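Local coordinates for protein hypoxanthine-guanine phosphoribosyltransferase (Leishmania tarentolae, PDB 1PZM) that probably converts guanine and hypoxanthine to GMP and IMP in purine salvage, taking the phosphoribosyl group from 5-phosphoribosyl diphosphate with magnesium as cofactor, at residues A35-C40 with V152-K157; F69-D74 with M122-I127; A46-F51 with V167-I172. All blocks are in the same frame, centred on the assembly; numbering follows the deposited sequence.

Interaction 1 of 3, residues A35-C40 with V152-K157. With 5GP (guanosine-5'-monophosphate), chain C.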
loop_
_atom_site.group_PDB
_atom_site.type_symbol
_atom_site.label_atom_id
_atom_site.label_comp_id
_atom_site.label_asym_id
_atom_site.label_seq_id
_atom_site.Cartn_x
_atom_site.Cartn_y
_atom_site.Cartn_z
ATOM N N ALA A 35 -1.123 -17.718 2.768
ATOM C CA ALA A 35 -1.169 -18.989 2.074
ATOM C C ALA A 35 -2.132 -18.988 0.855
ATOM O O ALA A 35 -1.750 -19.506 -0.199
ATOM C CB ALA A 35 -1.518 -20.175 3.040
ATOM N N ALA A 36 -3.330 -18.397 0.967
ATOM C CA ALA A 36 -4.272 -18.391 -0.174
ATOM C C ALA A 36 -3.720 -17.444 -1.308
ATOM O O ALA A 36 -3.852 -17.715 -2.511
ATOM C CB ALA A 36 -5.720 -17.915 0.277
ATOM N N THR A 37 -3.080 -16.362 -0.907
ATOM C CA THR A 37 -2.592 -15.406 -1.874
ATOM C C THR A 37 -1.396 -15.968 -2.635
ATOM O O THR A 37 -1.284 -15.732 -3.846
ATOM C CB THR A 37 -2.147 -14.145 -1.164
ATOM O OG1 THR A 37 -3.284 -13.565 -0.523
ATOM C CG2 THR A 37 -1.732 -13.114 -2.200
ATOM N N ALA A 38 -0.493 -16.669 -1.944
ATOM C CA ALA A 38 0.619 -17.399 -2.603
ATOM C C ALA A 38 0.163 -18.385 -3.677
ATOM O O ALA A 38 0.761 -18.462 -4.772
ATOM C CB ALA A 38 1.513 -18.131 -1.527
ATOM N N LYS A 39 -0.879 -19.163 -3.357
ATOM C CA LYS A 39 -1.473 -20.139 -4.301
ATOM C C LYS A 39 -2.089 -19.395 -5.475
ATOM O O LYS A 39 -1.914 -19.795 -6.631
ATOM C CB LYS A 39 -2.533 -21.039 -3.623
ATOM C CG LYS A 39 -1.856 -22.077 -2.628
ATOM C CD LYS A 39 -2.934 -23.012 -2.054
ATOM C CE LYS A 39 -2.291 -24.291 -1.529
ATOM N NZ LYS A 39 -3.248 -25.383 -1.194
ATOM N N CYS A 40 -2.764 -18.269 -5.188
ATOM C CA CYS A 40 -3.445 -17.541 -6.277
ATOM C C CYS A 40 -2.354 -16.938 -7.188
ATOM O O CYS A 40 -2.452 -16.973 -8.405
ATOM C CB CYS A 40 -4.384 -16.470 -5.694
ATOM S SG CYS A 40 -4.997 -15.266 -6.921
ATOM N N VAL A 152 -8.667 -9.358 -9.527
ATOM C CA VAL A 152 -8.365 -10.216 -8.384
ATOM C C VAL A 152 -8.966 -9.561 -7.123
ATOM O O VAL A 152 -8.834 -8.327 -6.923
ATOM C CB VAL A 152 -6.831 -10.457 -8.239
ATOM C CG1 VAL A 152 -6.038 -9.096 -8.144
ATOM C CG2 VAL A 152 -6.520 -11.363 -7.027
ATOM N N VAL A 153 -9.615 -10.363 -6.277
ATOM C CA VAL A 153 -10.325 -9.828 -5.106
ATOM C C VAL A 153 -9.962 -10.709 -3.914
ATOM O O VAL A 153 -10.103 -11.955 -4.016
ATOM C CB VAL A 153 -11.917 -9.930 -5.363
ATOM C CG1 VAL A 153 -12.733 -9.527 -4.118
ATOM C CG2 VAL A 153 -12.353 -9.044 -6.560
ATOM N N LEU A 154 -9.618 -10.118 -2.769
ATOM C CA LEU A 154 -9.221 -10.986 -1.633
ATOM C C LEU A 154 -10.449 -11.670 -1.070
ATOM O O LEU A 154 -10.471 -12.907 -0.888
ATOM C CB LEU A 154 -8.449 -10.204 -0.518
ATOM C CG LEU A 154 -8.035 -11.008 0.731
ATOM C CD1 LEU A 154 -7.159 -12.244 0.404
ATOM C CD2 LEU A 154 -7.338 -10.055 1.756
ATOM N N LEU A 155 -11.499 -10.864 -0.835
ATOM C CA LEU A 155 -12.707 -11.360 -0.196
ATOM C C LEU A 155 -13.866 -11.129 -1.122
ATOM O O LEU A 155 -14.251 -10.005 -1.402
ATOM C CB LEU A 155 -12.957 -10.632 1.128
ATOM C CG LEU A 155 -11.887 -10.749 2.192
ATOM C CD1 LEU A 155 -12.379 -9.964 3.394
ATOM C CD2 LEU A 155 -11.696 -12.266 2.533
ATOM N N ASP A 156 -14.472 -12.213 -1.591
ATOM C CA ASP A 156 -15.653 -12.074 -2.468
ATOM C C ASP A 156 -16.867 -12.416 -1.649
ATOM O O ASP A 156 -16.916 -13.520 -1.052
ATOM C CB ASP A 156 -15.512 -13.046 -3.663
ATOM C CG ASP A 156 -16.416 -12.681 -4.815
ATOM O OD1 ASP A 156 -16.622 -13.533 -5.717
ATOM O OD2 ASP A 156 -16.943 -11.536 -4.883
ATOM N N LYS A 157 -17.887 -11.539 -1.676
ATOM C CA LYS A 157 -19.193 -11.830 -1.070
ATOM C C LYS A 157 -20.267 -11.973 -2.146
ATOM O O LYS A 157 -21.136 -11.064 -2.311
ATOM C CB LYS A 157 -19.587 -10.748 -0.010
ATOM C CG LYS A 157 -18.521 -10.595 1.126
ATOM C CD LYS A 157 -18.990 -9.681 2.326
ATOM C CE LYS A 157 -19.125 -8.304 1.915
ATOM N NZ LYS A 157 -19.099 -7.243 3.072
HETATM P P 5GP C . -19.770 -2.875 -3.567
HETATM O O1P 5GP C . -19.285 -4.195 -4.059
HETATM O O2P 5GP C . -21.184 -2.919 -3.110
HETATM O O3P 5GP C . -19.724 -1.977 -4.747
HETATM O "O5'" 5GP C . -18.787 -2.359 -2.408
HETATM C "C5'" 5GP C . -18.896 -1.057 -1.817
HETATM C "C4'" 5GP C . -17.622 -0.654 -1.015
HETATM O "O4'" 5GP C . -17.582 -1.195 0.314
HETATM C "C3'" 5GP C . -16.297 -1.061 -1.652
HETATM O "O3'" 5GP C . -15.304 -0.044 -1.495
HETATM C "C2'" 5GP C . -15.932 -2.298 -0.846
HETATM O "O2'" 5GP C . -14.558 -2.548 -0.937
HETATM C "C1'" 5GP C . -16.440 -1.993 0.572
HETATM N N9 5GP C . -16.885 -3.212 1.310
HETATM C C8 5GP C . -17.968 -4.080 1.069
HETATM N N7 5GP C . -18.051 -5.020 2.109
HETATM C C5 5GP C . -17.194 -4.535 3.073
HETATM C C6 5GP C . -16.832 -5.038 4.329
HETATM O O6 5GP C . -17.304 -6.140 4.750
HETATM N N1 5GP C . -15.917 -4.334 5.111
HETATM C C2 5GP C . -15.388 -3.130 4.643
HETATM N N2 5GP C . -14.537 -2.415 5.375
HETATM N N3 5GP C . -15.728 -2.651 3.409
HETATM C C4 5GP C . -16.634 -3.360 2.641
#

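Interaction 2 of 3, residues F69-D74 with M122-I127. With 5GP (guanosine-5'-monophosphate), chain C.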
loop_
_atom_site.group_PDB
_atom_site.type_symbol
_atom_site.label_atom_id
_atom_site.label_comp_id
_atom_site.label_asym_id
_atom_site.label_seq_id
_atom_site.Cartn_x
_atom_site.Cartn_y
_atom_site.Cartn_z
ATOM N N PHE A 69 -4.768 -1.422 -0.443
ATOM C CA PHE A 69 -3.312 -1.215 -0.351
ATOM C C PHE A 69 -2.489 -2.306 0.326
ATOM O O PHE A 69 -1.336 -2.576 -0.112
ATOM C CB PHE A 69 -2.906 0.190 0.167
ATOM C CG PHE A 69 -2.758 0.308 1.672
ATOM C CD1 PHE A 69 -1.496 0.551 2.231
ATOM C CD2 PHE A 69 -3.895 0.296 2.518
ATOM C CE1 PHE A 69 -1.340 0.738 3.629
ATOM C CE2 PHE A 69 -3.766 0.456 3.899
ATOM C CZ PHE A 69 -2.479 0.646 4.462
ATOM N N ILE A 70 -2.984 -2.893 1.406
ATOM C CA ILE A 70 -2.201 -3.989 2.005
ATOM C C ILE A 70 -2.133 -5.265 1.152
ATOM O O ILE A 70 -1.055 -5.828 0.939
ATOM C CB ILE A 70 -2.623 -4.250 3.459
ATOM C CG1 ILE A 70 -2.183 -2.999 4.284
ATOM C CG2 ILE A 70 -1.949 -5.586 4.005
ATOM C CD1 ILE A 70 -2.695 -2.874 5.684
ATOM N N PHE A 71 -3.285 -5.661 0.617
ATOM C CA PHE A 71 -3.392 -6.825 -0.261
ATOM C C PHE A 71 -2.488 -6.633 -1.468
ATOM O O PHE A 71 -1.802 -7.563 -1.870
ATOM C CB PHE A 71 -4.865 -7.013 -0.680
ATOM C CG PHE A 71 -5.094 -8.204 -1.592
ATOM C CD1 PHE A 71 -4.541 -9.456 -1.300
ATOM C CD2 PHE A 71 -5.935 -8.064 -2.712
ATOM C CE1 PHE A 71 -4.744 -10.534 -2.150
ATOM C CE2 PHE A 71 -6.198 -9.187 -3.548
ATOM C CZ PHE A 71 -5.592 -10.396 -3.277
ATOM N N THR A 72 -2.500 -5.420 -2.049
ATOM C CA THR A 72 -1.641 -5.117 -3.181
ATOM C C THR A 72 -0.115 -5.294 -2.809
ATOM O O THR A 72 0.674 -5.867 -3.563
ATOM C CB THR A 72 -1.879 -3.648 -3.699
ATOM O OG1 THR A 72 -3.239 -3.476 -4.172
ATOM C CG2 THR A 72 -1.057 -3.445 -4.923
ATOM N N ALA A 73 0.298 -4.727 -1.674
ATOM C CA ALA A 73 1.696 -4.821 -1.233
ATOM C C ALA A 73 2.118 -6.266 -1.108
ATOM O O ALA A 73 3.257 -6.606 -1.453
ATOM C CB ALA A 73 1.861 -4.145 0.106
ATOM N N ASP A 74 1.227 -7.099 -0.556
ATOM C CA ASP A 74 1.585 -8.508 -0.290
ATOM C C ASP A 74 1.461 -9.347 -1.599
ATOM O O ASP A 74 2.330 -10.113 -1.938
ATOM C CB ASP A 74 0.619 -9.066 0.775
ATOM C CG ASP A 74 0.912 -8.531 2.186
ATOM O OD1 ASP A 74 1.854 -7.673 2.359
ATOM O OD2 ASP A 74 0.234 -8.932 3.185
ATOM N N MET A 122 -4.616 -5.655 -14.273
ATOM C CA MET A 122 -5.321 -6.432 -13.274
ATOM C C MET A 122 -5.816 -5.518 -12.169
ATOM O O MET A 122 -4.990 -4.867 -11.437
ATOM C CB MET A 122 -4.397 -7.477 -12.658
ATOM C CG MET A 122 -5.160 -8.369 -11.657
ATOM S SD MET A 122 -4.259 -9.809 -11.144
ATOM C CE MET A 122 -4.455 -10.784 -12.749
ATOM N N LEU A 123 -7.140 -5.462 -12.022
ATOM C CA LEU A 123 -7.733 -4.663 -10.953
ATOM C C LEU A 123 -7.627 -5.442 -9.666
ATOM O O LEU A 123 -7.969 -6.663 -9.624
ATOM C CB LEU A 123 -9.211 -4.340 -11.233
ATOM C CG LEU A 123 -9.478 -3.290 -12.316
ATOM C CD1 LEU A 123 -10.922 -3.318 -12.758
ATOM C CD2 LEU A 123 -9.089 -1.910 -11.794
ATOM N N VAL A 124 -7.171 -4.750 -8.610
ATOM C CA VAL A 124 -6.875 -5.400 -7.341
ATOM C C VAL A 124 -7.821 -4.807 -6.291
ATOM O O VAL A 124 -7.798 -3.626 -6.018
ATOM C CB VAL A 124 -5.393 -5.195 -6.877
ATOM C CG1 VAL A 124 -5.197 -5.835 -5.481
ATOM C CG2 VAL A 124 -4.402 -5.802 -7.895
ATOM N N GLU A 125 -8.681 -5.658 -5.732
ATOM C CA GLU A 125 -9.706 -5.188 -4.803
ATOM C C GLU A 125 -9.614 -5.917 -3.477
ATOM O O GLU A 125 -9.314 -7.131 -3.437
ATOM C CB GLU A 125 -11.071 -5.515 -5.377
ATOM C CG GLU A 125 -11.529 -4.633 -6.480
ATOM C CD GLU A 125 -12.496 -3.585 -5.986
ATOM O OE1 GLU A 125 -12.137 -2.798 -5.065
ATOM O OE2 GLU A 125 -13.644 -3.592 -6.511
ATOM N N ASP A 126 -9.954 -5.225 -2.398
ATOM C CA ASP A 126 -9.984 -5.920 -1.109
ATOM C C ASP A 126 -11.236 -6.796 -0.953
ATOM O O ASP A 126 -11.141 -7.977 -0.571
ATOM C CB ASP A 126 -9.871 -4.944 0.054
ATOM C CG ASP A 126 -10.770 -3.757 -0.089
ATOM O OD1 ASP A 126 -11.546 -3.640 -1.053
ATOM O OD2 ASP A 126 -10.789 -2.852 0.762
ATOM N N ILE A 127 -12.392 -6.246 -1.256
ATOM C CA ILE A 127 -13.654 -6.938 -1.007
ATOM C C ILE A 127 -14.685 -6.459 -1.999
ATOM O O ILE A 127 -14.762 -5.267 -2.314
ATOM C CB ILE A 127 -14.099 -6.812 0.512
ATOM C CG1 ILE A 127 -15.350 -7.660 0.778
ATOM C CG2 ILE A 127 -14.288 -5.334 0.970
ATOM C CD1 ILE A 127 -15.419 -8.145 2.238
HETATM P P 5GP C . -19.770 -2.875 -3.567
HETATM O O1P 5GP C . -19.285 -4.195 -4.059
HETATM O O2P 5GP C . -21.184 -2.919 -3.110
HETATM O O3P 5GP C . -19.724 -1.977 -4.747
HETATM O "O5'" 5GP C . -18.787 -2.359 -2.408
HETATM C "C5'" 5GP C . -18.896 -1.057 -1.817
HETATM C "C4'" 5GP C . -17.622 -0.654 -1.015
HETATM O "O4'" 5GP C . -17.582 -1.195 0.314
HETATM C "C3'" 5GP C . -16.297 -1.061 -1.652
HETATM O "O3'" 5GP C . -15.304 -0.044 -1.495
HETATM C "C2'" 5GP C . -15.932 -2.298 -0.846
HETATM O "O2'" 5GP C . -14.558 -2.548 -0.937
HETATM C "C1'" 5GP C . -16.440 -1.993 0.572
HETATM N N9 5GP C . -16.885 -3.212 1.310
HETATM C C8 5GP C . -17.968 -4.080 1.069
HETATM N N7 5GP C . -18.051 -5.020 2.109
HETATM C C5 5GP C . -17.194 -4.535 3.073
HETATM C C6 5GP C . -16.832 -5.038 4.329
HETATM O O6 5GP C . -17.304 -6.140 4.750
HETATM N N1 5GP C . -15.917 -4.334 5.111
HETATM C C2 5GP C . -15.388 -3.130 4.643
HETATM N N2 5GP C . -14.537 -2.415 5.375
HETATM N N3 5GP C . -15.728 -2.651 3.409
HETATM C C4 5GP C . -16.634 -3.360 2.641
#

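Interaction 3 of 3, residues A46-F51 with V167-I172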
loop_
_atom_site.group_PDB
_atom_site.type_symbol
_atom_site.label_atom_id
_atom_site.label_comp_id
_atom_site.label_asym_id
_atom_site.label_seq_id
_atom_site.Cartn_x
_atom_site.Cartn_y
_atom_site.Cartn_z
ATOM N N ALA A 46 0.664 -18.930 -14.010
ATOM C CA ALA A 46 0.488 -20.037 -14.950
ATOM C C ALA A 46 -0.424 -19.528 -16.054
ATOM O O ALA A 46 -0.196 -19.819 -17.233
ATOM C CB ALA A 46 -0.142 -21.309 -14.260
ATOM N N ASP A 47 -1.426 -18.733 -15.664
ATOM C CA ASP A 47 -2.391 -18.223 -16.606
ATOM C C ASP A 47 -1.734 -17.194 -17.522
ATOM O O ASP A 47 -2.204 -16.964 -18.624
ATOM C CB ASP A 47 -3.581 -17.607 -15.887
ATOM C CG ASP A 47 -4.476 -18.630 -15.222
ATOM O OD1 ASP A 47 -4.449 -19.846 -15.586
ATOM O OD2 ASP A 47 -5.290 -18.269 -14.336
ATOM N N TYR A 48 -0.645 -16.579 -17.103
ATOM C CA TYR A 48 -0.057 -15.526 -17.935
ATOM C C TYR A 48 1.215 -15.952 -18.686
ATOM O O TYR A 48 1.818 -15.140 -19.414
ATOM C CB TYR A 48 0.247 -14.268 -17.086
ATOM C CG TYR A 48 -0.959 -13.384 -16.813
ATOM C CD1 TYR A 48 -1.226 -12.255 -17.601
ATOM C CD2 TYR A 48 -1.835 -13.680 -15.776
ATOM C CE1 TYR A 48 -2.338 -11.423 -17.344
ATOM C CE2 TYR A 48 -2.954 -12.860 -15.510
ATOM C CZ TYR A 48 -3.188 -11.746 -16.307
ATOM O OH TYR A 48 -4.291 -10.971 -16.051
ATOM N N LYS A 49 1.664 -17.180 -18.447
ATOM C CA LYS A 49 2.907 -17.700 -19.063
ATOM C C LYS A 49 2.979 -17.510 -20.592
ATOM O O LYS A 49 4.029 -17.129 -21.123
ATOM C CB LYS A 49 3.162 -19.187 -18.702
ATOM C CG LYS A 49 4.679 -19.541 -18.578
ATOM C CD LYS A 49 4.898 -21.063 -18.459
ATOM N N ASP A 50 1.866 -17.759 -21.284
ATOM C CA ASP A 50 1.826 -17.608 -22.734
ATOM C C ASP A 50 1.808 -16.154 -23.209
ATOM O O ASP A 50 1.835 -15.905 -24.413
ATOM C CB ASP A 50 0.607 -18.340 -23.330
ATOM C CG ASP A 50 0.781 -19.855 -23.377
ATOM O OD1 ASP A 50 1.898 -20.365 -23.099
ATOM O OD2 ASP A 50 -0.166 -20.614 -23.687
ATOM N N PHE A 51 1.735 -15.200 -22.282
ATOM C CA PHE A 51 1.753 -13.776 -22.650
ATOM C C PHE A 51 3.139 -13.181 -22.780
ATOM O O PHE A 51 3.301 -12.038 -23.234
ATOM C CB PHE A 51 0.867 -12.937 -21.723
ATOM C CG PHE A 51 -0.596 -13.057 -22.029
ATOM C CD1 PHE A 51 -1.039 -13.141 -23.358
ATOM C CD2 PHE A 51 -1.540 -13.080 -20.999
ATOM C CE1 PHE A 51 -2.398 -13.257 -23.659
ATOM C CE2 PHE A 51 -2.919 -13.196 -21.287
ATOM C CZ PHE A 51 -3.342 -13.286 -22.622
ATOM N N VAL A 167 -15.408 -11.953 -11.821
ATOM C CA VAL A 167 -14.205 -11.938 -10.889
ATOM C C VAL A 167 -13.274 -13.093 -11.214
ATOM O O VAL A 167 -13.592 -14.264 -10.965
ATOM C CB VAL A 167 -14.521 -12.010 -9.371
ATOM C CG1 VAL A 167 -13.237 -12.180 -8.548
ATOM C CG2 VAL A 167 -15.182 -10.736 -8.882
ATOM N N ASP A 168 -12.182 -12.782 -11.887
ATOM C CA ASP A 168 -11.325 -13.869 -12.403
ATOM C C ASP A 168 -10.622 -14.588 -11.259
ATOM O O ASP A 168 -10.494 -15.817 -11.304
ATOM C CB ASP A 168 -10.280 -13.331 -13.362
ATOM C CG ASP A 168 -10.898 -12.473 -14.421
ATOM O OD1 ASP A 168 -11.464 -13.060 -15.360
ATOM O OD2 ASP A 168 -10.928 -11.239 -14.363
ATOM N N TYR A 169 -10.171 -13.821 -10.248
ATOM C CA TYR A 169 -9.431 -14.462 -9.131
ATOM C C TYR A 169 -9.999 -14.098 -7.748
ATOM O O TYR A 169 -9.450 -13.254 -7.048
ATOM C CB TYR A 169 -7.933 -14.142 -9.217
ATOM C CG TYR A 169 -7.295 -14.542 -10.540
ATOM C CD1 TYR A 169 -6.772 -15.840 -10.742
ATOM C CD2 TYR A 169 -7.141 -13.599 -11.562
ATOM C CE1 TYR A 169 -6.206 -16.190 -11.949
ATOM C CE2 TYR A 169 -6.556 -13.927 -12.762
ATOM C CZ TYR A 169 -6.085 -15.213 -12.953
ATOM O OH TYR A 169 -5.479 -15.526 -14.141
ATOM N N PRO A 170 -11.062 -14.760 -7.316
ATOM C CA PRO A 170 -11.614 -14.459 -6.008
ATOM C C PRO A 170 -10.849 -15.371 -5.037
ATOM O O PRO A 170 -11.071 -16.603 -5.028
ATOM C CB PRO A 170 -13.051 -14.916 -6.128
ATOM C CG PRO A 170 -13.067 -16.029 -7.213
ATOM C CD PRO A 170 -11.751 -15.890 -7.966
ATOM N N VAL A 171 -10.007 -14.782 -4.203
ATOM C CA VAL A 171 -9.082 -15.596 -3.403
ATOM C C VAL A 171 -9.831 -16.343 -2.329
ATOM O O VAL A 171 -9.667 -17.544 -2.148
ATOM C CB VAL A 171 -7.993 -14.702 -2.777
ATOM C CG1 VAL A 171 -7.013 -15.565 -2.011
ATOM C CG2 VAL A 171 -7.235 -13.970 -3.875
ATOM N N ILE A 172 -10.677 -15.625 -1.607
ATOM C CA ILE A 172 -11.477 -16.270 -0.561
ATOM C C ILE A 172 -12.928 -15.872 -0.718
ATOM O O ILE A 172 -13.199 -14.681 -0.901
ATOM C CB ILE A 172 -10.990 -15.818 0.825
ATOM C CG1 ILE A 172 -9.463 -15.978 0.925
ATOM C CG2 ILE A 172 -11.750 -16.577 1.931
ATOM C CD1 ILE A 172 -8.882 -15.453 2.265
#

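Interaction 1 of 3, residues A35-C40 with V152-K157
Lys157 NZ, at the far end of segment 152-157, grips the guanine of GMP at two points: it donates to N7 of the base at 2.6 Å and to O6 of the base at 2.7 Å. The carbonyl oxygen of Ala177 is a third hydrogen-bond partner of the same nitrogen. A bend in the lysine chain at chi3 (-68°) turns the ammonium toward this edge of the purine. Reading O6 together with N7 fits an enzyme for 6-oxopurines and matches the role of the equivalent lysine in related phosphoribosyltransferases.

Well away from the base, the other end of the segment meets helix 30-48 through two light contacts and no hydrogen bond. Cys40 SG comes to 4.2 Å from Val152 CG2, sulfur against a methyl branch. With chi1 at 167°, SG lies opposite the backbone N and reaches out from the helix to the strand. One turn earlier, Thr37 OG1 lies 4.2 Å from Leu154 CD1, the two side chains crossing at about a right angle. That hydroxyl donates its hydrogen to Val33 O in its own helix, leaving van der Waals contact for the leucine methyl.

Around them, Phe71 of helix 69-81 and Tyr169 of strand 169-173 pack on the helix, while strand 148-156 runs between strands 120-125 and 169-173 of the parallel sheet.

Interaction 2 of 3, residues F69-D74 with M122-I127
Phe71 is the first residue of helix 69-81 to reach the strand. Val124 CG1 and Glu125 O both approach its ring obliquely, each 3.6 Å from Phe71 CD2. With CG opposite the backbone N (chi1 180°) on a CB already directed at the strand, the ring lies against the valine methyl and the glutamate carbonyl.

At Thr72 the hydroxyl does the touching: OG1 sits 3.3 Å from Val124 CG1, close for an oxygen against a methyl. The hydroxyl is hydrogen-bonded to Ser68 O, one turn back, and Ser68 OG in turn bonds to Val124 O, so a polar link runs beside the apolar one. Asp74, facing elsewhere, pairs with Arg77 of its own chain and with Arg77 of the second subunit.

The axes of 69-74 and 122-125 pass 8.1 Å apart at 126°. Beyond Val124 the strand turns at Asp126 into the ribose site, where Ile127 O accepts a hydrogen bond from O2' of GMP at 3.1 Å. The nearby Glu125-Asp126 pair belongs to the PRPP-binding motif of type I phosphoribosyltransferases. A mainly apolar grip, Phe71 and Thr72 closing on Val124, thus lies directly behind the acidic turn; it probably helps hold the strand end that presents this motif to the nucleotide.

Interaction 3 of 3, residues A46-F51 with V167-I172
Asp47 and Tyr169 reach toward each other from opposite sides, the aspartate from the C-terminal part of helix 30-48 and the tyrosine from the start of strand 169-173. On Tyr169, chi1 -56° puts CG opposite the carbonyl carbon, carrying the ring out toward the helix. Its phenol OH donates to Asp47 OD2 at 2.8 Å. The carboxylate comes to the hydroxyl end of the ring, near the ring plane, and the two planes are turned 34° apart. OD2 accepts the hydrogen bond through its anti lone pair, directed away from OD1. Asp47 CB is also close, 3.3 Å from Tyr169 OH.

Tyr48, the next residue on the helix, runs obliquely past the same hydroxyl, with its CE2 3.9 Å from Tyr169 OH. The two tyrosines meet there without stacking, and Met122 of strand 120-125 touches both. Ile44 of the helix packs against Tyr169.

A largely buried phenol therefore delivers its polar end to an exposed carboxylate at the margin of the fold. This single bond joins this part of the helix to the strand, and the hydrogen bond from the tyrosine should stabilise the negative charge of Asp47, probably favouring its ionised form.

Overall arrangement
Interactions 1 and 3 use successive parts of helix 30-48 against neighbouring strands of the parallel sheet, while interaction 2 sets helix 69-81 against the adjoining strand 120-125. Both helices lie on the same face of that sheet. Interaction 2 is deepest, near the centre of the chain; interaction 1 is also buried, whereas interaction 3 reaches the surface through its carboxylate. Chemistry follows place: the first two are mainly apolar, each with a threonine hydroxyl against a methyl and no cross-segment hydrogen bond; the third gives a phenol a charged acceptor. Probable backbone bonds tie the strands together, as between Val152 N and Leu123 O (2.8 Å). Interactions 1 and 2 both extend to GMP; interaction 3 does not.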